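Local coordinates for aminotransferase class-III (Sphaerobacter thermophilus DSM 20745, PDB 6K8H), which is an omega-transaminase of the aminotransferase class-III family, which has the type I fold of pyridoxal-phosphate-dependent enzymes, at residues 148-153 against 195-200; 219-224 against 250-255. One frame throughout, in Å; residues are numbered along the deposited sequence.

The two contacts illustrate how one mixed seven-stranded sheet changes its chemistry from border to interior. Contact 1 pairs strand 146-150 with 194-197, an outermost strand of this sheet within the chain; contact 2 pairs 216-221 with 251-255, farther in. Strands 146-150 and 216-221 are themselves neighbours, and A148 O lies 2.8 Å from L220 N, a probable hydrogen bond joining the contacts. Both are buried and parallel. In contact 1 one chain turns just past its strand, the rings of F150 and F199 meet edge to face, and a water joins the two backbones. Contact 2 packs mostly aliphatic side chains and ends in two aspartates, D222 and D255, beside the bound PLR.

Contact 1 of 2, residues 148-153 against 195-200; sequences AKFDGC and VVLPFN
F150 lies between L197 and F199. L197 CB sits over one face of the F150 ring, a CH-pi contact 3.9 Å from the centroid, while F199 CD1 comes over the opposite face and P198 C lies at the edge. The F199 ring presents its own edge, making an edge-to-face pair with planes at 87°. Two torsions set this up: F150 CG stands anti to its carbonyl carbon (chi1 -70°), and F199 CG anti to its backbone N (chi1 -166°). On the same face of the sheet, A148 CB meets L197 CD1 at 3.7 Å. On the other face V196 CG1 reaches past the neighbouring strand's end to D151 CB (3.6 Å).

Parallel pairing supplies the frame; its last bond, D151 N to L197 O (2.9 Å), is donated just past the strand end. There F150 to C153 form a type II turn, and a water links D151 O to F199 N. K149 NZ donates to C153 O at 2.8 Å and also reaches V163 O and A161 O; D151 OD2 is held by S167 and Y386. Helix 202-211 meets F150 and L197 through T205, helix 235-248 reaches F150 with L241, and strand 216-221 packs V219 and I221 against the same ring.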
ATOM      1  N   ALA B 148      -1.427  21.685   0.939  1.00  9.13           N
ATOM      2  CA  ALA B 148      -0.557  22.336  -0.022  1.00  9.18           C
ATOM      3  C   ALA B 148       0.585  21.392  -0.358  1.00  6.51           C
ATOM      4  O   ALA B 148       1.092  20.682   0.516  1.00  8.34           O
ATOM      5  CB  ALA B 148      -0.009  23.660   0.528  1.00  8.14           C
ATOM      6  N   LYS B 149       0.961  21.374  -1.628  1.00  7.01           N
ATOM      7  CA  LYS B 149       2.149  20.652  -2.094  1.00  6.98           C
ATOM      8  C   LYS B 149       2.824  21.496  -3.162  1.00  7.10           C
ATOM      9  O   LYS B 149       2.310  22.542  -3.554  1.00  9.53           O
ATOM     10  CB  LYS B 149       1.802  19.266  -2.638  1.00  9.21           C
ATOM     11  CG  LYS B 149       0.844  19.309  -3.817  1.00  7.53           C
ATOM     12  CD  LYS B 149       0.873  17.991  -4.540  1.00  9.89           C
ATOM     13  CE  LYS B 149       2.155  17.830  -5.318  1.00  9.33           C
ATOM     14  NZ  LYS B 149       2.044  16.710  -6.295  1.00 10.73           N
ATOM     15  N   PHE B 150       3.970  21.037  -3.657  1.00  8.53           N
ATOM     16  CA  PHE B 150       4.783  21.827  -4.572  1.00  7.54           C
ATOM     17  C   PHE B 150       4.667  21.319  -6.008  1.00  7.72           C
ATOM     18  O   PHE B 150       4.667  20.111  -6.258  1.00  8.63           O
ATOM     19  CB  PHE B 150       6.242  21.856  -4.093  1.00  7.79           C
ATOM     20  CG  PHE B 150       6.419  22.668  -2.837  1.00  9.06           C
ATOM     21  CD1 PHE B 150       6.170  22.114  -1.589  1.00  7.77           C
ATOM     22  CD2 PHE B 150       6.735  24.019  -2.913  1.00  7.54           C
ATOM     23  CE1 PHE B 150       6.280  22.881  -0.426  1.00  7.89           C
ATOM     24  CE2 PHE B 150       6.857  24.788  -1.760  1.00  7.55           C
ATOM     25  CZ  PHE B 150       6.631  24.215  -0.512  1.00  9.12           C
ATOM     26  N   ASP B 151       4.567  22.270  -6.936  1.00  9.31           N
ATOM     27  CA  ASP B 151       4.402  21.993  -8.360  1.00 10.32           C
ATOM     28  C   ASP B 151       5.487  21.057  -8.889  1.00  8.73           C
ATOM     29  O   ASP B 151       6.676  21.222  -8.591  1.00 11.40           O
ATOM     30  CB  ASP B 151       4.435  23.316  -9.119  1.00  9.05           C
ATOM     31  CG  ASP B 151       3.866  23.206 -10.508  1.00  9.63           C
ATOM     32  OD1 ASP B 151       3.013  22.331 -10.737  1.00  9.87           O
ATOM     33  OD2 ASP B 151       4.251  24.010 -11.377  1.00 11.48           O
ATOM     34  N   GLY B 152       5.072  20.062  -9.668  1.00  9.19           N
ATOM     35  CA  GLY B 152       6.010  19.171 -10.324  1.00  8.34           C
ATOM     36  C   GLY B 152       6.607  18.092  -9.450  1.00 10.93           C
ATOM     37  O   GLY B 152       7.554  17.419  -9.881  1.00 11.26           O
ATOM     38  N   CYS B 153       6.073  17.869  -8.257  1.00  9.59           N
ATOM     39  CA  CYS B 153       6.672  16.929  -7.326  1.00  7.57           C
ATOM     40  C   CYS B 153       5.805  15.689  -7.148  1.00 10.13           C
ATOM     41  O   CYS B 153       4.571  15.774  -7.080  1.00  9.84           O
ATOM     42  CB  CYS B 153       6.878  17.576  -5.956  1.00  6.29           C
ATOM     43  SG  CYS B 153       8.145  18.851  -5.877  1.00 10.56           S
ATOM     44  N   VAL B 195      -3.591  23.250  -2.787  1.00 10.42           N
ATOM     45  CA  VAL B 195      -2.893  24.507  -3.053  1.00 10.02           C
ATOM     46  C   VAL B 195      -1.489  24.167  -3.549  1.00  7.54           C
ATOM     47  O   VAL B 195      -0.699  23.564  -2.812  1.00  9.08           O
ATOM     48  CB  VAL B 195      -2.830  25.387  -1.789  1.00 12.90           C
ATOM     49  CG1 VAL B 195      -2.006  26.670  -2.049  1.00 11.90           C
ATOM     50  CG2 VAL B 195      -4.223  25.739  -1.281  1.00 12.43           C
ATOM     51  N   VAL B 196      -1.167  24.571  -4.779  1.00  7.66           N
ATOM     52  CA  VAL B 196       0.100  24.214  -5.423  1.00  7.65           C
ATOM     53  C   VAL B 196       1.070  25.386  -5.305  1.00  7.88           C
ATOM     54  O   VAL B 196       0.819  26.472  -5.840  1.00  8.44           O
ATOM     55  CB  VAL B 196      -0.105  23.817  -6.895  1.00 10.46           C
ATOM     56  CG1 VAL B 196       1.198  23.289  -7.470  1.00  6.58           C
ATOM     57  CG2 VAL B 196      -1.200  22.744  -7.022  1.00  9.86           C
ATOM     58  N   LEU B 197       2.193  25.157  -4.617  1.00  9.26           N
ATOM     59  CA  LEU B 197       3.221  26.116  -4.250  1.00  9.75           C
ATOM     60  C   LEU B 197       4.431  25.998  -5.167  1.00  8.94           C
ATOM     61  O   LEU B 197       4.667  24.953  -5.781  1.00 10.29           O
ATOM     62  CB  LEU B 197       3.666  25.904  -2.796  1.00  7.07           C
ATOM     63  CG  LEU B 197       2.572  25.727  -1.737  1.00  8.42           C
ATOM     64  CD1 LEU B 197       3.171  25.212  -0.445  1.00 11.01           C
ATOM     65  CD2 LEU B 197       1.855  27.036  -1.509  1.00  9.83           C
ATOM     66  N   PRO B 198       5.222  27.069  -5.289  1.00  9.15           N
ATOM     67  CA  PRO B 198       6.460  26.998  -6.087  1.00  7.76           C
ATOM     68  C   PRO B 198       7.687  26.586  -5.277  1.00 10.77           C
ATOM     69  O   PRO B 198       8.091  27.304  -4.348  1.00  9.52           O
ATOM     70  CB  PRO B 198       6.607  28.427  -6.627  1.00 13.12           C
ATOM     71  CG  PRO B 198       5.925  29.299  -5.587  1.00 11.63           C
ATOM     72  CD  PRO B 198       4.856  28.448  -4.919  1.00 10.27           C
ATOM     73  N   PHE B 199       8.303  25.447  -5.625  1.00  6.43           N
ATOM     74  CA  PHE B 199       9.445  24.956  -4.854  1.00 10.34           C
ATOM     75  C   PHE B 199      10.601  25.954  -4.936  1.00 11.66           C
ATOM     76  O   PHE B 199      10.886  26.511  -5.998  1.00 10.40           O
ATOM     77  CB  PHE B 199       9.871  23.571  -5.364  1.00  7.57           C
ATOM     78  CG  PHE B 199      10.821  22.827  -4.446  1.00 10.20           C
ATOM     79  CD1 PHE B 199      10.347  22.136  -3.334  1.00 10.57           C
ATOM     80  CD2 PHE B 199      12.186  22.817  -4.698  1.00  8.20           C
ATOM     81  CE1 PHE B 199      11.210  21.432  -2.497  1.00  7.95           C
ATOM     82  CE2 PHE B 199      13.051  22.123  -3.855  1.00 10.57           C
ATOM     83  CZ  PHE B 199      12.558  21.433  -2.751  1.00  9.49           C
ATOM     84  N   ASN B 200      11.230  26.225  -3.785  1.00 11.64           N
ATOM     85  CA  ASN B 200      12.400  27.117  -3.697  1.00 13.72           C
ATOM     86  C   ASN B 200      12.086  28.554  -4.118  1.00 16.18           C
ATOM     87  O   ASN B 200      12.968  29.296  -4.566  1.00 15.49           O
ATOM     88  CB  ASN B 200      13.585  26.586  -4.515  1.00  9.64           C
ATOM     89  CG  ASN B 200      14.576  25.822  -3.668  1.00 12.96           C
ATOM     90  OD1 ASN B 200      14.740  26.104  -2.482  1.00 11.85           O
ATOM     91  ND2 ASN B 200      15.242  24.839  -4.271  1.00 10.65           N
TER
HETATM   92  O   HOH W   1       7.570  23.593  -7.567  1.00  8.25           O

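Contact 2 of 2, residues 219-224 against 250-255; sequences VLIDPN and IVLIFD. With PLR ((5-hydroxy-4,6-dimethylpyridin-3-yl)methyl dihydrogen phosphate), chain D.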
ATOM      1  N   VAL B 219       1.195  21.330   4.785  1.00  7.50           N
ATOM      2  CA  VAL B 219       2.072  21.533   3.628  1.00  6.71           C
ATOM      3  C   VAL B 219       2.950  20.291   3.505  1.00  7.26           C
ATOM      4  O   VAL B 219       3.646  19.919   4.458  1.00  8.72           O
ATOM      5  CB  VAL B 219       2.946  22.789   3.763  1.00  7.94           C
ATOM      6  CG1 VAL B 219       3.935  22.856   2.593  1.00  6.69           C
ATOM      7  CG2 VAL B 219       2.117  24.061   3.839  1.00  7.38           C
ATOM      8  N   LEU B 220       2.926  19.654   2.341  1.00  5.88           N
ATOM      9  CA  LEU B 220       3.706  18.450   2.086  1.00  7.61           C
ATOM     10  C   LEU B 220       4.871  18.822   1.184  1.00  7.16           C
ATOM     11  O   LEU B 220       4.666  19.448   0.138  1.00  7.34           O
ATOM     12  CB  LEU B 220       2.825  17.379   1.439  1.00  8.40           C
ATOM     13  CG  LEU B 220       3.427  16.144   0.787  1.00  9.14           C
ATOM     14  CD1 LEU B 220       3.886  15.175   1.869  1.00  7.07           C
ATOM     15  CD2 LEU B 220       2.374  15.534  -0.119  1.00  9.20           C
ATOM     16  N   ILE B 221       6.091  18.470   1.590  1.00  7.44           N
ATOM     17  CA  ILE B 221       7.272  18.881   0.838  1.00  6.26           C
ATOM     18  C   ILE B 221       8.305  17.759   0.820  1.00  8.93           C
ATOM     19  O   ILE B 221       8.624  17.182   1.863  1.00 10.04           O
ATOM     20  CB  ILE B 221       7.886  20.173   1.409  1.00  7.03           C
ATOM     21  CG1 ILE B 221       9.085  20.587   0.558  1.00  7.99           C
ATOM     22  CG2 ILE B 221       8.222  20.009   2.896  1.00  7.76           C
ATOM     23  CD1 ILE B 221       9.663  21.942   0.939  1.00 11.44           C
ATOM     24  N   ASP B 222       8.813  17.443  -0.376  1.00  7.67           N
ATOM     25  CA  ASP B 222       9.979  16.582  -0.542  1.00 11.88           C
ATOM     26  C   ASP B 222      11.231  17.447  -0.451  1.00 10.07           C
ATOM     27  O   ASP B 222      11.425  18.315  -1.310  1.00  9.11           O
ATOM     28  CB  ASP B 222       9.900  15.876  -1.891  1.00 11.44           C
ATOM     29  CG  ASP B 222      11.076  14.955  -2.178  1.00 14.28           C
ATOM     30  OD1 ASP B 222      12.190  15.155  -1.639  1.00 14.90           O
ATOM     31  OD2 ASP B 222      10.875  14.015  -2.995  1.00 15.47           O
ATOM     32  N   PRO B 223      12.135  17.214   0.525  1.00 11.39           N
ATOM     33  CA  PRO B 223      13.311  18.070   0.729  1.00 11.79           C
ATOM     34  C   PRO B 223      14.265  18.130  -0.476  1.00 10.51           C
ATOM     35  O   PRO B 223      14.899  19.142  -0.654  1.00 10.57           O
ATOM     36  CB  PRO B 223      14.031  17.473   1.948  1.00 11.49           C
ATOM     37  CG  PRO B 223      13.013  16.559   2.591  1.00 14.31           C
ATOM     38  CD  PRO B 223      12.100  16.105   1.473  1.00 10.22           C
ATOM     39  N   ASN B 224      14.426  17.012  -1.187  1.00 10.69           N
ATOM     40  CA  ASN B 224      15.320  16.952  -2.375  1.00 10.18           C
ATOM     41  C   ASN B 224      14.572  16.217  -3.492  1.00 10.53           C
ATOM     42  O   ASN B 224      14.960  15.088  -3.812  1.00 12.95           O
ATOM     43  CB  ASN B 224      16.640  16.275  -2.003  1.00 12.75           C
ATOM     44  CG  ASN B 224      17.787  16.624  -2.926  1.00 14.07           C
ATOM     45  OD1 ASN B 224      17.616  17.373  -3.884  1.00 12.79           O
ATOM     46  ND2 ASN B 224      18.960  16.091  -2.631  1.00 13.80           N
ATOM     47  N   ILE B 250      -0.397  24.979  10.816  1.00  8.31           N
ATOM     48  CA  ILE B 250      -0.378  24.090   9.657  1.00 10.31           C
ATOM     49  C   ILE B 250       0.675  23.012   9.878  1.00  8.82           C
ATOM     50  O   ILE B 250       1.821  23.315  10.244  1.00 10.46           O
ATOM     51  CB  ILE B 250      -0.089  24.873   8.365  1.00 10.29           C
ATOM     52  CG1 ILE B 250      -1.191  25.887   8.097  1.00  7.63           C
ATOM     53  CG2 ILE B 250       0.053  23.922   7.177  1.00  8.67           C
ATOM     54  CD1 ILE B 250      -0.788  26.907   7.079  1.00  9.45           C
ATOM     55  N   VAL B 251       0.295  21.759   9.636  1.00  9.54           N
ATOM     56  CA  VAL B 251       1.187  20.620   9.828  1.00  8.18           C
ATOM     57  C   VAL B 251       2.192  20.587   8.680  1.00 10.28           C
ATOM     58  O   VAL B 251       1.805  20.523   7.510  1.00  8.82           O
ATOM     59  CB  VAL B 251       0.385  19.313   9.894  1.00  8.23           C
ATOM     60  CG1 VAL B 251       1.309  18.116   9.879  1.00  9.29           C
ATOM     61  CG2 VAL B 251      -0.539  19.299  11.129  1.00  8.29           C
ATOM     62  N   LEU B 252       3.484  20.604   9.011  1.00  9.07           N
ATOM     63  CA  LEU B 252       4.536  20.477   8.005  1.00  9.41           C
ATOM     64  C   LEU B 252       4.926  19.003   7.884  1.00  6.82           C
ATOM     65  O   LEU B 252       5.412  18.393   8.851  1.00  5.35           O
ATOM     66  CB  LEU B 252       5.739  21.352   8.369  1.00  9.74           C
ATOM     67  CG  LEU B 252       6.974  21.335   7.447  1.00  9.75           C
ATOM     68  CD1 LEU B 252       6.632  21.680   5.989  1.00  7.44           C
ATOM     69  CD2 LEU B 252       8.034  22.297   7.982  1.00 11.03           C
ATOM     70  N   ILE B 253       4.690  18.428   6.703  1.00  6.84           N
ATOM     71  CA  ILE B 253       4.997  17.032   6.415  1.00  6.86           C
ATOM     72  C   ILE B 253       6.182  16.976   5.453  1.00  5.96           C
ATOM     73  O   ILE B 253       6.094  17.475   4.326  1.00  5.91           O
ATOM     74  CB  ILE B 253       3.796  16.297   5.800  1.00  7.22           C
ATOM     75  CG1 ILE B 253       2.553  16.388   6.695  1.00  4.40           C
ATOM     76  CG2 ILE B 253       4.154  14.840   5.541  1.00  5.86           C
ATOM     77  CD1 ILE B 253       1.319  15.895   6.009  1.00  6.49           C
ATOM     78  N   PHE B 254       7.258  16.320   5.866  1.00  7.13           N
ATOM     79  CA  PHE B 254       8.347  15.993   4.954  1.00  8.51           C
ATOM     80  C   PHE B 254       8.073  14.644   4.301  1.00  9.28           C
ATOM     81  O   PHE B 254       7.742  13.677   4.989  1.00  7.99           O
ATOM     82  CB  PHE B 254       9.694  15.937   5.674  1.00  8.36           C
ATOM     83  CG  PHE B 254      10.316  17.286   5.912  1.00  9.75           C
ATOM     84  CD1 PHE B 254       9.571  18.445   5.763  1.00  9.71           C
ATOM     85  CD2 PHE B 254      11.643  17.388   6.304  1.00 14.35           C
ATOM     86  CE1 PHE B 254      10.128  19.686   6.001  1.00 11.02           C
ATOM     87  CE2 PHE B 254      12.220  18.630   6.535  1.00 17.65           C
ATOM     88  CZ  PHE B 254      11.459  19.784   6.377  1.00 15.04           C
ATOM     89  N   ASP B 255       8.206  14.588   2.977  1.00 10.10           N
ATOM     90  CA  ASP B 255       8.185  13.326   2.239  1.00 10.32           C
ATOM     91  C   ASP B 255       9.633  12.891   2.068  1.00 11.48           C
ATOM     92  O   ASP B 255      10.332  13.373   1.170  1.00  9.48           O
ATOM     93  CB  ASP B 255       7.481  13.486   0.895  1.00  9.86           C
ATOM     94  CG  ASP B 255       7.432  12.187   0.089  1.00 11.26           C
ATOM     95  OD1 ASP B 255       8.128  11.214   0.456  1.00  9.52           O
ATOM     96  OD2 ASP B 255       6.693  12.138  -0.924  1.00 11.04           O
TER
HETATM   97  N1  PLR D 501       7.216   9.805  -2.142  1.00 11.69           N
HETATM   98  C2  PLR D 501       8.351   9.843  -2.831  1.00 15.00           C
HETATM   99  C2A PLR D 501       9.237  11.039  -2.707  1.00 16.71           C
HETATM  100  C3  PLR D 501       8.719   8.764  -3.646  1.00 21.00           C
HETATM  101  O3  PLR D 501       9.883   8.833  -4.322  1.00 19.77           O
HETATM  102  C4  PLR D 501       7.872   7.642  -3.739  1.00 18.77           C
HETATM  103  C4A PLR D 501       8.249   6.506  -4.580  1.00 26.64           C
HETATM  104  C5  PLR D 501       6.688   7.630  -2.993  1.00 19.17           C
HETATM  105  C6  PLR D 501       6.403   8.733  -2.235  1.00 17.45           C
HETATM  106  C5A PLR D 501       5.723   6.478  -3.062  1.00 17.28           C
HETATM  107  O4P PLR D 501       6.190   5.241  -2.441  1.00 13.05           O
HETATM  108  P   PLR D 501       5.615   3.833  -2.965  1.00 12.77           P
HETATM  109  O1P PLR D 501       4.129   3.960  -2.883  1.00  6.81           O
HETATM  110  O2P PLR D 501       6.089   3.688  -4.365  1.00 10.14           O
HETATM  111  O3P PLR D 501       6.169   2.782  -2.059  1.00  9.29           O
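I221 and F254 run alongside each other from adjacent parallel strands, whose connection through helix 235-248 completes a beta-alpha-beta unit of the aminotransferase fold. This is the tight, apolar middle. I221 CG2, placed between its own backbone N and carbonyl carbon, comes 3.5 Å from F254 CD1 and also meets L252 CD1 at 3.9 Å. P223 CG comes obliquely from the same side of the ring plane, near F254 CD2. On the opposite face of the sheet L220 CD1 touches I253 CG2 at 3.7 Å. Between these two layers of side chains four backbone bonds run from V219 N to V251 O at one end to D255 N to I221 O at the other; in the last, the donor sits 41° out of the carbonyl plane.

All the touching residues are buried, so the contact has no solvent side. Its sparser part is V251, whose side chain makes no contact with 219-224 and turns to A138 and T142 of helix 127-142. Toward the pocket the strand end at D255 and the loop residue D222 offer carboxylates instead of methyls, with D222 CB and D255 CB 4.4 Å apart. D222 OD1 accepts from N224 N in an Asx turn, and D222 OD2 faces PLR C2A at 3.4 Å. D255 OD1 takes the backbone N-H of V257, whereas D255 OD2, hydrogen-bonded to H155 ND1, stands 2.7 Å from PLR N1.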